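Side-chain contacts in Cyclo(L-leucyl-L-phenylalanyl) synthase (Streptomyces noursei, PDB 3OQV), which catalyses the ATP-independent formation of cyclodipeptides from aminoacyl-tRNAs, joining phenylalanine and leucine on the way to the antibacterial peptide albonoursin: residues Glu133-Ala138 / Ala181-Phe186; Arg129-Arg134 / Pro190-Val195. One frame throughout, in Å; residues are numbered along the deposited sequence. Where two conformers were deposited one is given.

Contact 1 of 2, residues Glu133-Ala138 / Ala181-Phe186; sequences ERTDRA and AEAPLF. With DTD (dithiane diol), chain B.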
# COMPACT_ATOMS: atom_id res chain seq x y z
N GLU A 133 -1.75 13.62 -10.29
CA GLU A 133 -2.42 14.30 -11.38
C GLU A 133 -2.91 13.29 -12.44
O GLU A 133 -4.06 13.35 -12.88
CB GLU A 133 -1.46 15.33 -12.01
CG GLU A 133 -2.13 16.39 -12.88
CD GLU A 133 -1.12 17.18 -13.71
OE1 GLU A 133 -0.04 17.52 -13.19
OE2 GLU A 133 -1.42 17.47 -14.89
N ARG A 134 -2.04 12.35 -12.78
CA ARG A 134 -2.30 11.43 -13.89
C ARG A 134 -3.31 10.35 -13.49
O ARG A 134 -4.21 10.04 -14.26
CB ARG A 134 -1.01 10.76 -14.36
CG ARG A 134 -0.26 11.55 -15.41
CD ARG A 134 1.06 10.88 -15.73
NE ARG A 134 2.17 11.79 -15.50
CZ ARG A 134 3.30 11.47 -14.87
NH1 ARG A 134 3.49 10.23 -14.41
NH2 ARG A 134 4.24 12.38 -14.73
N THR A 135 -3.15 9.78 -12.30
CA THR A 135 -4.08 8.76 -11.81
C THR A 135 -5.49 9.31 -11.53
O THR A 135 -6.48 8.66 -11.85
CB THR A 135 -3.55 7.99 -10.57
OG1 THR A 135 -3.25 8.92 -9.50
CG2 THR A 135 -2.31 7.18 -10.91
N ASP A 136 -5.57 10.50 -10.93
CA ASP A 136 -6.85 11.19 -10.76
C ASP A 136 -7.58 11.35 -12.09
O ASP A 136 -8.71 10.91 -12.24
CB ASP A 136 -6.65 12.55 -10.10
CG ASP A 136 -6.46 12.46 -8.59
OD1 ASP A 136 -6.72 11.38 -8.01
OD2 ASP A 136 -6.02 13.46 -7.99
N ARG A 137 -6.90 11.94 -13.07
CA ARG A 137 -7.43 12.08 -14.42
C ARG A 137 -7.85 10.74 -15.04
O ARG A 137 -8.96 10.62 -15.57
CB ARG A 137 -6.43 12.81 -15.33
CG ARG A 137 -6.57 12.48 -16.81
CD ARG A 137 -6.13 13.63 -17.70
NE ARG A 137 -5.10 14.45 -17.06
CZ ARG A 137 -3.80 14.17 -17.09
NH1 ARG A 137 -2.94 14.96 -16.45
NH2 ARG A 137 -3.35 13.10 -17.74
N ALA A 138 -6.97 9.74 -14.97
CA ALA A 138 -7.31 8.41 -15.45
C ALA A 138 -8.58 7.87 -14.81
O ALA A 138 -9.39 7.24 -15.49
CB ALA A 138 -6.15 7.43 -15.23
N ALA A 181 -5.44 7.73 -3.13
CA ALA A 181 -4.16 8.10 -2.53
C ALA A 181 -3.05 7.08 -2.82
O ALA A 181 -1.88 7.45 -2.93
CB ALA A 181 -4.31 8.33 -1.00
N GLU A 182 -3.42 5.80 -2.89
CA GLU A 182 -2.46 4.70 -3.11
C GLU A 182 -2.11 4.53 -4.58
O GLU A 182 -1.09 3.93 -4.92
CB GLU A 182 -3.06 3.39 -2.59
CG GLU A 182 -3.15 3.31 -1.06
CD GLU A 182 -3.49 1.91 -0.58
OE1 GLU A 182 -4.31 1.24 -1.23
OE2 GLU A 182 -2.89 1.44 0.42
N ALA A 183 -2.98 5.04 -5.45
CA ALA A 183 -2.95 4.70 -6.87
C ALA A 183 -1.65 5.09 -7.58
O ALA A 183 -1.18 4.34 -8.44
CB ALA A 183 -4.16 5.30 -7.59
N PRO A 184 -1.08 6.28 -7.27
CA PRO A 184 0.23 6.61 -7.84
C PRO A 184 1.26 5.51 -7.63
O PRO A 184 2.09 5.24 -8.52
CB PRO A 184 0.62 7.88 -7.07
CG PRO A 184 -0.72 8.57 -6.84
CD PRO A 184 -1.66 7.41 -6.52
N LEU A 185 1.19 4.84 -6.49
CA LEU A 185 2.14 3.78 -6.16
C LEU A 185 1.87 2.49 -6.93
O LEU A 185 2.80 1.84 -7.42
CB LEU A 185 2.17 3.51 -4.65
CG LEU A 185 2.97 4.55 -3.84
CD1 LEU A 185 2.26 5.90 -3.86
CD2 LEU A 185 3.17 4.09 -2.41
N PHE A 186 0.59 2.15 -7.13
CA PHE A 186 0.29 0.94 -7.87
C PHE A 186 0.20 1.11 -9.40
O PHE A 186 0.37 0.14 -10.13
CB PHE A 186 -0.86 0.10 -7.25
CG PHE A 186 -2.22 0.78 -7.25
CD1 PHE A 186 -2.98 0.84 -8.40
CD2 PHE A 186 -2.82 1.13 -6.04
CE1 PHE A 186 -4.26 1.38 -8.39
CE2 PHE A 186 -4.12 1.65 -6.01
CZ PHE A 186 -4.85 1.74 -7.18
S1 DTD B . 0.17 -0.02 -2.80
C1 DTD B . -0.73 -1.52 -2.60
C2 DTD B . -0.17 -2.23 -1.37
O2 DTD B . -0.48 -3.63 -1.43
C3 DTD B . -0.73 -1.58 -0.11
O3 DTD B . -0.87 -2.53 0.95
C4 DTD B . 0.16 -0.43 0.35
S4 DTD B . 0.41 0.73 -0.96
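T135 on helix 126-141 packs against A183 and P184 of helix 169-193, a helix-on-helix contact in the Rossmann-type, aminoacyl-tRNA-synthetase-like fold. It illustrates how a small polar side chain can serve close packing. The apolar touch is CB of T135 at 4.1 Å from CB of A183, while the threonine methyl CG2 lies against a backbone carbonyl, 3.9 Å from A183 O. The CA atoms of T135 and P184 can thus come within 6.2 Å.

The polar part is settled within helix 126-141, where OG1 of T135 is hydrogen-bonded to R132 O. A chi1 of 57° brings OG1 both to that oxygen and against the P184 ring, and sends CG2 to A183 O. Backbone bonding on the other helix is altered by the proline: E182 O accepts from both L185 N and F186 N at the kink.

Further round helix 169-193, E182, which by similarity could have a critical role in catalysis, turns to the ligand pocket; its OE2 lies 3.6 Å from C4 of the bound dithiane diol. On the T135 side, the P184 ring crosses the threonine side chain at about a right angle, and OG1 of T135 stands 3.7 Å from both CG and CD of P184.

Contact 2 of 2, residues Arg129-Arg134 / Pro190-Val195; sequences RAVRER and PGVFSV. With PO4 (phosphate ion), chain D.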
# COMPACT_ATOMS: atom_id res chain seq x y z
N ARG A 129 3.11 13.94 -6.58
CA ARG A 129 2.07 14.85 -7.04
C ARG A 129 1.89 14.73 -8.55
O ARG A 129 0.76 14.64 -9.06
CB ARG A 129 2.42 16.29 -6.64
CG ARG A 129 2.50 16.50 -5.13
CD ARG A 129 2.32 17.96 -4.73
NE ARG A 129 3.11 18.87 -5.56
CZ ARG A 129 4.26 19.41 -5.19
NH1 ARG A 129 4.77 19.16 -3.99
NH2 ARG A 129 4.90 20.22 -6.02
N ALA A 130 3.00 14.68 -9.27
CA ALA A 130 2.93 14.62 -10.73
C ALA A 130 2.18 13.36 -11.19
O ALA A 130 1.40 13.40 -12.15
CB ALA A 130 4.32 14.69 -11.34
N VAL A 131 2.44 12.25 -10.51
CA VAL A 131 1.79 11.00 -10.86
C VAL A 131 0.32 11.06 -10.49
O VAL A 131 -0.54 10.60 -11.24
CB VAL A 131 2.48 9.79 -10.20
CG1 VAL A 131 1.69 8.51 -10.48
CG2 VAL A 131 3.91 9.67 -10.72
N ARG A 132 0.03 11.64 -9.32
CA ARG A 132 -1.34 11.71 -8.82
C ARG A 132 -2.26 12.52 -9.74
O ARG A 132 -3.40 12.15 -9.95
CB ARG A 132 -1.33 12.30 -7.41
CG ARG A 132 -2.70 12.60 -6.83
CD ARG A 132 -3.37 11.37 -6.29
NE ARG A 132 -4.71 11.66 -5.78
CZ ARG A 132 -5.03 11.76 -4.49
NH1 ARG A 132 -4.10 11.60 -3.55
NH2 ARG A 132 -6.28 12.00 -4.15
N GLU A 133 -1.75 13.62 -10.29
CA GLU A 133 -2.42 14.30 -11.38
C GLU A 133 -2.91 13.29 -12.44
O GLU A 133 -4.06 13.35 -12.88
CB GLU A 133 -1.46 15.33 -12.01
CG GLU A 133 -2.13 16.39 -12.88
CD GLU A 133 -1.12 17.18 -13.71
OE1 GLU A 133 -0.04 17.52 -13.19
OE2 GLU A 133 -1.42 17.47 -14.89
N ARG A 134 -2.04 12.35 -12.78
CA ARG A 134 -2.30 11.43 -13.89
C ARG A 134 -3.31 10.35 -13.49
O ARG A 134 -4.21 10.04 -14.26
CB ARG A 134 -1.01 10.76 -14.36
CG ARG A 134 -0.26 11.55 -15.41
CD ARG A 134 1.06 10.88 -15.73
NE ARG A 134 2.17 11.79 -15.50
CZ ARG A 134 3.30 11.47 -14.87
NH1 ARG A 134 3.49 10.23 -14.41
NH2 ARG A 134 4.24 12.38 -14.73
N PRO A 190 7.61 3.70 -10.91
CA PRO A 190 8.80 4.28 -11.52
C PRO A 190 8.82 5.79 -11.39
O PRO A 190 9.85 6.37 -11.04
CB PRO A 190 8.70 3.86 -13.00
CG PRO A 190 7.89 2.59 -12.97
CD PRO A 190 6.92 2.75 -11.80
N GLY A 191 7.68 6.44 -11.65
CA GLY A 191 7.61 7.89 -11.59
C GLY A 191 7.59 8.43 -10.17
O GLY A 191 8.16 9.48 -9.88
N VAL A 192 6.91 7.72 -9.27
CA VAL A 192 6.86 8.13 -7.86
C VAL A 192 8.24 8.09 -7.18
O VAL A 192 8.56 8.97 -6.36
CB VAL A 192 5.85 7.26 -7.08
CG1 VAL A 192 5.94 7.54 -5.58
CG2 VAL A 192 4.41 7.55 -7.55
N PHE A 193 9.02 7.05 -7.47
CA PHE A 193 10.28 6.82 -6.76
C PHE A 193 11.48 7.13 -7.64
O PHE A 193 12.62 6.85 -7.26
CB PHE A 193 10.36 5.38 -6.24
CG PHE A 193 9.29 5.05 -5.24
CD1 PHE A 193 9.36 5.55 -3.95
CD2 PHE A 193 8.16 4.34 -5.63
CE1 PHE A 193 8.34 5.30 -3.03
CE2 PHE A 193 7.13 4.08 -4.72
CZ PHE A 193 7.22 4.56 -3.42
N SER A 194 11.22 7.62 -8.85
CA SER A 194 12.27 7.97 -9.82
C SER A 194 13.26 6.83 -10.10
O SER A 194 14.48 6.99 -9.97
CB SER A 194 13.06 9.22 -9.38
OG SER A 194 12.24 10.15 -8.68
N VAL A 195 12.73 5.70 -10.54
CA VAL A 195 13.55 4.55 -10.88
C VAL A 195 13.04 3.99 -12.19
O VAL A 195 11.88 4.23 -12.55
CB VAL A 195 13.47 3.46 -9.80
CG1 VAL A 195 14.25 3.87 -8.56
CG2 VAL A 195 12.00 3.15 -9.47
P PO4 D . -5.39 13.39 -0.38
O1 PO4 D . -4.98 11.93 -0.24
O2 PO4 D . -6.69 13.44 -1.16
O3 PO4 D . -5.57 14.02 0.98
O4 PO4 D . -4.31 14.15 -1.11
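V131 and V192 meet at about a right angle, one methyl branch of each making the closest approach: CG2 of V131 lies 3.8 Å from CG2 of V192. Here small branched side chains bring two helices close, as the 6.6 Å between the CA atoms of V131 and V192 attests. Both valines hold CG1 anti to the backbone N (chi1 174° in V131, 172° in V192), which leaves CG2 beside that nitrogen as the branch turned to the partner. CG2 of V192 is also 4.0 Å from CB of V131 and only slightly farther from its CG1.

V131 CG2 also rests against the backbone of G191, 3.9 Å from its C atom. The glycine's lack of a side chain lets the methyl come this close.

R132 leads away from this interface. Its chain bends at chi2 (80°) and presents the guanidinium edge-on to a phosphate ion, probably from the crystallisation liquor. Two weak hydrogen bonds join them, NH1 to O1 at 3.4 Å, almost straight, and NH2 to O2 at 3.3 Å, more bent; H70 NE2 and Q123 NE2 also bond the phosphate. NE of R132 forms a salt bridge with D136 OD1 and NH1 also bonds Y128 OH, which helps fix the group's rotation. A leucine in its place would probably leave the D136 carboxylate without its charged mate, Y128 OH without this bond, and the phosphate without both weak ones.

Next to the valines, P184 of helix 169-193 touches V131, R132 and V192. The chain then leads to strand 198-202, and F193 extends over the parallel sheet, touching residues of strands 29-37, 59-67 and 114-118.

Overall arrangement
From the N terminus, the chain alternates strands 29-37, 59-67 and 114-118 with helices before reaching helix 126-141, from which both contacts start. It continues through helix 143-158 and goes on into helix 169-193. Contact 1 closes the shorter loop, with 42 residues between its segments; contact 2 closes one of 55. Because 129-134 begins before 133-138 and 190-195 follows 181-186, contact 1 is nested in contact 2, apart from the shared E133 and R134. The two crossing helices are thus joined at two places whose centres lie about 8 Å apart, with P184 bridging them, before the chain re-enters the sheet at strand 198-202.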